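Local atomic coordinates of phosphoribosyl-glycinamide (GAR) synthetase (Cryptococcus neoformans var. grubii serotype A, PDB entry 7LVO), a protein that catalyses, through this N-terminal half of a bifunctional purine-biosynthesis enzyme, the ATP-dependent joining of glycine to 5-phosphoribosylamine to give glycinamide ribonucleotide. Residues 350-355 with 369-374; 253-258 with 343-348; 244-249 with 356-361. All blocks are in the same frame, centred on the assembly; numbering follows the deposited sequence.

Interactions 2 and 3 are buried, whereas interaction 1 lies at the surface, where T352, the one buried residue among those that touch, is flanked by exposed Q351 and K370. Chemistry follows burial: interaction 1 depends on one side-chain-to-backbone hydrogen bond, interaction 2 on methionine, leucine and proline carbons, and interaction 3 on a phenylalanine ring with a methyl over its face. Interactions 1 and 3 use the same helix, 354-362, and meet where L371 CD1 lies 3.6 Å from V357 CG1. Interactions 2 and 3 reach neighbouring strands of one sheet, 252-254 and 240-248. Interactions 1 and 2 touch through K374 and L347, whose backbones are hydrogen-bonded, so the three contacts form one continuous region.

Interaction 1 (350-355 with 369-374); sequences EQTDLA and IKLGYK
A surface contact centred on one side-chain-to-backbone hydrogen bond joins T352, in the turn leading into helix 354-362, to G372, in the loop that follows that helix. The bond runs from G372 N to T352 OG1 at 2.9 Å and is almost straight, with an N-H...O angle of 175°. The hydroxyl has a second partner in the carboxylate of D349, so two polar groups hold it and limit its rotation. T352 chi1 of -65° explains the division of labour between its branches: OG1 lies beside the backbone N and faces G372, while CG2, anti to that N, is turned to the apolar side. There the methyl comes to 4.4 Å from L371 CG, and the T352 side chain also packs on V357 of the helix. At the outer rim the side chains of Q351 and K370 extend alongside each other, their ends 4.5 Å apart from Q351 NE2 to K370 NZ, a loose approach between exposed groups. Backbone positions agree with this account, since the nearest CA atoms are those of T352 and L371, 5.2 Å apart. The loop at 369-374 runs back past the helix start, roughly opposite in direction to the helix. Directly after T352, D353 occupies the N-cap position: its OD1 accepts a hydrogen bond from E356 N, and its OD2 is bonded to S59. The whole is thus an N-capped helix start in the ATP-grasp part of the chain, tied by the preceding threonine to the returning chain that leads into strand 377-384.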
# COMPACT_ATOMS: atom_id res chain seq x y z
N GLU A 350 18.19 -12.62 4.26
CA GLU A 350 18.40 -13.55 3.15
C GLU A 350 17.98 -14.97 3.49
O GLU A 350 18.02 -15.84 2.61
CB GLU A 350 19.87 -13.52 2.72
CG GLU A 350 20.34 -12.16 2.25
CD GLU A 350 19.50 -11.60 1.11
OE1 GLU A 350 18.70 -12.36 0.53
OE2 GLU A 350 19.63 -10.40 0.81
N GLN A 351 17.57 -15.24 4.73
CA GLN A 351 16.99 -16.52 5.08
C GLN A 351 15.49 -16.58 4.82
O GLN A 351 14.94 -17.68 4.68
CB GLN A 351 17.25 -16.83 6.56
CG GLN A 351 17.32 -18.31 6.89
CD GLN A 351 18.61 -18.95 6.41
OE1 GLN A 351 19.47 -18.27 5.85
NE2 GLN A 351 18.74 -20.26 6.61
N THR A 352 14.83 -15.42 4.73
CA THR A 352 13.38 -15.38 4.54
C THR A 352 13.03 -15.53 3.07
O THR A 352 13.53 -14.78 2.22
CB THR A 352 12.82 -14.06 5.07
OG1 THR A 352 13.00 -13.99 6.49
CG2 THR A 352 11.34 -13.94 4.74
N ASP A 353 12.16 -16.49 2.77
CA ASP A 353 11.62 -16.69 1.43
C ASP A 353 10.26 -16.02 1.38
O ASP A 353 9.31 -16.47 2.03
CB ASP A 353 11.51 -18.18 1.11
CG ASP A 353 10.96 -18.44 -0.29
OD1 ASP A 353 10.10 -17.67 -0.75
OD2 ASP A 353 11.39 -19.42 -0.93
N LEU A 354 10.16 -14.93 0.61
CA LEU A 354 8.89 -14.20 0.55
C LEU A 354 7.79 -15.08 -0.04
O LEU A 354 6.64 -14.99 0.39
CB LEU A 354 9.05 -12.93 -0.27
CG LEU A 354 7.80 -12.06 -0.37
CD1 LEU A 354 7.22 -11.75 1.00
CD2 LEU A 354 8.10 -10.77 -1.14
N ALA A 355 8.13 -15.91 -1.02
CA ALA A 355 7.12 -16.81 -1.59
C ALA A 355 6.55 -17.74 -0.52
O ALA A 355 5.33 -17.92 -0.42
CB ALA A 355 7.74 -17.61 -2.74
N ILE A 369 6.54 -20.93 9.91
CA ILE A 369 7.51 -20.63 8.86
C ILE A 369 8.52 -19.62 9.38
O ILE A 369 8.27 -18.89 10.34
CB ILE A 369 6.84 -20.09 7.58
CG1 ILE A 369 6.08 -18.80 7.90
CG2 ILE A 369 5.92 -21.14 6.98
CD1 ILE A 369 5.55 -18.10 6.67
N LYS A 370 9.68 -19.60 8.73
CA LYS A 370 10.72 -18.64 9.07
C LYS A 370 10.42 -17.28 8.45
O LYS A 370 10.02 -17.20 7.28
CB LYS A 370 12.09 -19.13 8.61
CG LYS A 370 12.55 -20.40 9.31
CD LYS A 370 13.98 -20.74 8.93
CE LYS A 370 14.46 -22.00 9.66
NZ LYS A 370 15.88 -22.32 9.33
N LEU A 371 10.60 -16.22 9.23
CA LEU A 371 10.33 -14.87 8.76
C LEU A 371 11.05 -13.91 9.71
O LEU A 371 10.59 -13.68 10.83
CB LEU A 371 8.84 -14.59 8.71
CG LEU A 371 8.37 -13.38 7.90
CD1 LEU A 371 6.84 -13.36 7.81
CD2 LEU A 371 8.88 -12.08 8.49
N GLY A 372 12.19 -13.37 9.25
CA GLY A 372 12.97 -12.45 10.04
C GLY A 372 13.33 -11.21 9.24
O GLY A 372 13.11 -11.14 8.03
N TYR A 373 13.91 -10.24 9.94
CA TYR A 373 14.32 -8.97 9.35
C TYR A 373 15.75 -8.66 9.74
O TYR A 373 16.14 -8.82 10.90
CB TYR A 373 13.38 -7.84 9.78
CG TYR A 373 11.92 -8.16 9.59
CD1 TYR A 373 11.34 -8.16 8.33
CD2 TYR A 373 11.11 -8.46 10.68
CE1 TYR A 373 10.00 -8.46 8.15
CE2 TYR A 373 9.77 -8.76 10.51
CZ TYR A 373 9.23 -8.76 9.25
OH TYR A 373 7.90 -9.06 9.09
N LYS A 374 16.53 -8.20 8.76
CA LYS A 374 17.93 -7.88 9.00
C LYS A 374 18.06 -6.63 9.86
O LYS A 374 17.10 -5.89 10.10
CB LYS A 374 18.67 -7.68 7.68
CG LYS A 374 18.08 -6.60 6.80
CD LYS A 374 18.75 -6.56 5.42
CE LYS A 374 20.01 -5.69 5.44
NZ LYS A 374 20.60 -5.56 4.08

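Interaction 2 (253-258 with 343-348); sequences VPMPAA and ALMLLL
L347 N donates a 2.8 Å backbone hydrogen bond to L344 O, and both leucines of this turn face the other segment: L344 meets both M255 and P256, while L347 meets P256. A second bond of the same i to i-3 spacing, L346 N to A343 O, comes one residue earlier. Across the interface the contact is apolar. M255 reaches over from the sheet side with a thioether that bends at chi3 (82°), which turns its terminal methyl in among the side chains of the second segment. That CE atom has three neighbours: L344 CB at 4.0 Å, M345 CE at 4.0 Å and L348 CD2 at 4.2 Å. The two methionines therefore meet methyl to methyl, their chains crossing at a slant. L344 divides its branches between two residues, with CD1 4.1 Å from M255 SD and CD2 3.4 Å from P256 O, the nearest approach between the segments. The proline ring packs beside this, its CG 4.3 Å from L347 CD1. The M255 backbone pairs with L244 on the adjacent strand. M345 and L348 also reach helix 47-56, so the cluster continues toward the N-terminal domain. L344 lies about 7 Å, side chain to side chain, from S242, a predicted ATP-binding residue. This is hydrophobic-core packing of an ATP-grasp domain, in which the chain leaving edge strand 252-254 is covered by helix 340-344 and the turn after it.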
# COMPACT_ATOMS: atom_id res chain seq x y z
N VAL A 253 1.92 -11.33 11.66
CA VAL A 253 3.34 -11.05 11.87
C VAL A 253 3.66 -9.66 11.32
O VAL A 253 3.68 -9.46 10.10
CB VAL A 253 4.22 -12.12 11.19
CG1 VAL A 253 5.69 -11.80 11.37
CG2 VAL A 253 3.90 -13.51 11.74
N PRO A 254 3.93 -8.68 12.18
CA PRO A 254 4.22 -7.33 11.67
C PRO A 254 5.61 -7.23 11.07
O PRO A 254 6.53 -7.95 11.45
CB PRO A 254 4.09 -6.44 12.91
CG PRO A 254 3.43 -7.28 13.97
CD PRO A 254 3.80 -8.71 13.65
N MET A 255 5.75 -6.33 10.11
CA MET A 255 7.05 -5.90 9.63
C MET A 255 7.49 -4.67 10.40
O MET A 255 6.69 -4.04 11.10
CB MET A 255 6.97 -5.59 8.14
CG MET A 255 6.37 -6.70 7.28
SD MET A 255 6.50 -6.31 5.52
CE MET A 255 8.17 -6.82 5.18
N PRO A 256 8.77 -4.30 10.31
CA PRO A 256 9.23 -3.07 10.97
C PRO A 256 8.38 -1.88 10.55
O PRO A 256 8.07 -1.70 9.37
CB PRO A 256 10.68 -2.93 10.50
CG PRO A 256 11.11 -4.34 10.19
CD PRO A 256 9.88 -5.03 9.65
N ALA A 257 7.99 -1.07 11.53
CA ALA A 257 7.17 0.10 11.26
C ALA A 257 7.88 1.04 10.29
O ALA A 257 9.10 1.18 10.31
CB ALA A 257 6.83 0.83 12.56
N ALA A 258 7.10 1.68 9.44
CA ALA A 258 7.63 2.58 8.43
C ALA A 258 6.94 3.93 8.52
O ALA A 258 5.88 4.08 9.13
CB ALA A 258 7.44 1.99 7.02
N ALA A 343 11.03 -0.21 0.34
CA ALA A 343 12.03 -0.16 1.40
C ALA A 343 12.00 -1.41 2.27
O ALA A 343 13.05 -1.94 2.63
CB ALA A 343 11.82 1.09 2.26
N LEU A 344 10.80 -1.90 2.60
CA LEU A 344 10.68 -3.03 3.53
C LEU A 344 11.23 -4.31 2.91
O LEU A 344 11.81 -5.15 3.62
CB LEU A 344 9.23 -3.22 3.94
CG LEU A 344 8.65 -2.17 4.89
CD1 LEU A 344 7.13 -2.30 5.00
CD2 LEU A 344 9.29 -2.27 6.25
N MET A 345 11.04 -4.50 1.60
CA MET A 345 11.58 -5.68 0.94
C MET A 345 13.09 -5.79 1.13
O MET A 345 13.64 -6.89 1.13
CB MET A 345 11.24 -5.67 -0.54
CG MET A 345 9.76 -5.89 -0.87
SD MET A 345 9.14 -7.50 -0.34
CE MET A 345 8.36 -7.08 1.21
N LEU A 346 13.77 -4.65 1.29
CA LEU A 346 15.21 -4.65 1.50
C LEU A 346 15.60 -4.99 2.93
O LEU A 346 16.80 -5.12 3.21
CB LEU A 346 15.80 -3.30 1.11
CG LEU A 346 16.08 -3.09 -0.37
CD1 LEU A 346 14.90 -3.52 -1.23
CD2 LEU A 346 16.43 -1.63 -0.64
N LEU A 347 14.64 -5.14 3.84
CA LEU A 347 14.92 -5.51 5.22
C LEU A 347 14.63 -6.98 5.51
O LEU A 347 14.90 -7.45 6.62
CB LEU A 347 14.13 -4.63 6.19
CG LEU A 347 14.53 -3.16 6.25
CD1 LEU A 347 13.66 -2.42 7.27
CD2 LEU A 347 16.00 -2.99 6.58
N LEU A 348 14.08 -7.72 4.54
CA LEU A 348 13.91 -9.16 4.71
C LEU A 348 15.27 -9.83 4.69
O LEU A 348 16.03 -9.67 3.74
CB LEU A 348 13.02 -9.71 3.61
CG LEU A 348 11.53 -9.36 3.69
CD1 LEU A 348 10.81 -9.79 2.40
CD2 LEU A 348 10.88 -10.01 4.89

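Interaction 3 (244-249 with 356-361); sequences LAFSDG and EVLLAC
A valine methyl sits squarely over the ring of F246: V357 CG1 is 3.8 Å from the ring centroid and only 13° off the ring normal, a clear CH-pi contact. V357 chi1 of 172° puts CG1 anti to the backbone N, which carries this branch out to the strand. L358 CD2 approaches the same ring differently, at its edge, 4.1 Å from F246 CE1. The sulfur of C361 is oblique to the ring, a sulfur-aromatic contact at 5.5 Å from the centroid, while lying 3.9 Å from F246 CB. Farther along, the backbones close in, with the CA atoms of D248 and C361 4.3 Å apart. Side-chain carbons pack on carbonyl oxygens there: C361 CB is 3.6 Å from S247 O, and D248 CB is 3.4 Å from C361 O. The carboxylate of D248 is held elsewhere, OD1 by the backbone N atoms of Y250 and T251 and OD2 by that of L366. The axes of 356-361 and 244-248 come within 7.9 Å, with 40° between their N-to-C directions, so these parts of helix and strand run slantwise to each other. Strand 240-248 runs between 252-254 and 315-323, which contributes M315 beside F246; L358 reaches on to L108 and V110 of strand 108-111.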
# COMPACT_ATOMS: atom_id res chain seq x y z
N LEU A 244 2.85 -2.59 8.48
CA LEU A 244 2.47 -3.68 7.60
C LEU A 244 2.66 -5.01 8.33
O LEU A 244 3.68 -5.23 8.98
CB LEU A 244 3.30 -3.67 6.32
CG LEU A 244 3.00 -2.53 5.35
CD1 LEU A 244 3.52 -1.20 5.88
CD2 LEU A 244 3.60 -2.85 3.98
N ALA A 245 1.67 -5.90 8.19
CA ALA A 245 1.68 -7.17 8.90
C ALA A 245 1.07 -8.26 8.03
O ALA A 245 0.00 -8.05 7.44
CB ALA A 245 0.92 -7.06 10.22
N PHE A 246 1.74 -9.40 7.95
CA PHE A 246 1.19 -10.57 7.28
C PHE A 246 0.15 -11.23 8.18
O PHE A 246 0.33 -11.31 9.39
CB PHE A 246 2.30 -11.57 6.94
CG PHE A 246 3.34 -11.03 6.01
CD1 PHE A 246 3.17 -11.11 4.64
CD2 PHE A 246 4.50 -10.45 6.51
CE1 PHE A 246 4.14 -10.62 3.78
CE2 PHE A 246 5.46 -9.95 5.66
CZ PHE A 246 5.29 -10.04 4.29
N SER A 247 -0.91 -11.75 7.56
CA SER A 247 -2.01 -12.36 8.30
C SER A 247 -2.52 -13.58 7.57
O SER A 247 -2.69 -13.56 6.35
CB SER A 247 -3.16 -11.38 8.51
OG SER A 247 -4.28 -12.01 9.09
N ASP A 248 -2.76 -14.65 8.32
CA ASP A 248 -3.41 -15.85 7.79
C ASP A 248 -4.79 -16.08 8.39
O ASP A 248 -5.33 -17.18 8.29
CB ASP A 248 -2.51 -17.07 8.01
CG ASP A 248 -2.51 -17.56 9.45
OD1 ASP A 248 -3.13 -16.92 10.33
OD2 ASP A 248 -1.87 -18.61 9.70
N GLY A 249 -5.38 -15.04 9.00
CA GLY A 249 -6.66 -15.12 9.64
C GLY A 249 -6.59 -15.36 11.14
O GLY A 249 -7.51 -14.98 11.87
N GLU A 356 7.42 -18.32 0.30
CA GLU A 356 6.96 -19.19 1.37
C GLU A 356 6.07 -18.44 2.34
O GLU A 356 5.08 -18.98 2.84
CB GLU A 356 8.16 -19.81 2.10
CG GLU A 356 7.78 -20.85 3.13
CD GLU A 356 7.08 -22.04 2.51
OE1 GLU A 356 7.67 -22.68 1.61
OE2 GLU A 356 5.93 -22.33 2.92
N VAL A 357 6.40 -17.17 2.61
CA VAL A 357 5.59 -16.37 3.52
C VAL A 357 4.19 -16.16 2.95
O VAL A 357 3.19 -16.30 3.65
CB VAL A 357 6.29 -15.03 3.81
CG1 VAL A 357 5.37 -14.10 4.59
CG2 VAL A 357 7.59 -15.27 4.56
N LEU A 358 4.11 -15.83 1.66
CA LEU A 358 2.81 -15.55 1.06
C LEU A 358 1.94 -16.80 1.02
O LEU A 358 0.73 -16.72 1.23
CB LEU A 358 3.00 -14.97 -0.34
CG LEU A 358 3.80 -13.67 -0.45
CD1 LEU A 358 3.93 -13.27 -1.92
CD2 LEU A 358 3.11 -12.55 0.34
N LEU A 359 2.54 -17.96 0.73
CA LEU A 359 1.76 -19.19 0.68
C LEU A 359 1.35 -19.63 2.07
O LEU A 359 0.24 -20.13 2.27
CB LEU A 359 2.56 -20.29 -0.01
CG LEU A 359 2.64 -20.22 -1.54
CD1 LEU A 359 3.59 -21.28 -2.06
CD2 LEU A 359 1.27 -20.37 -2.17
N ALA A 360 2.23 -19.45 3.06
CA ALA A 360 1.86 -19.77 4.43
C ALA A 360 0.64 -18.97 4.87
O ALA A 360 -0.13 -19.44 5.72
CB ALA A 360 3.04 -19.49 5.37
N CYS A 361 0.45 -17.78 4.31
CA CYS A 361 -0.73 -16.98 4.66
C CYS A 361 -1.99 -17.58 4.05
O CYS A 361 -3.00 -17.76 4.74
CB CYS A 361 -0.53 -15.54 4.18
SG CYS A 361 0.65 -14.60 5.18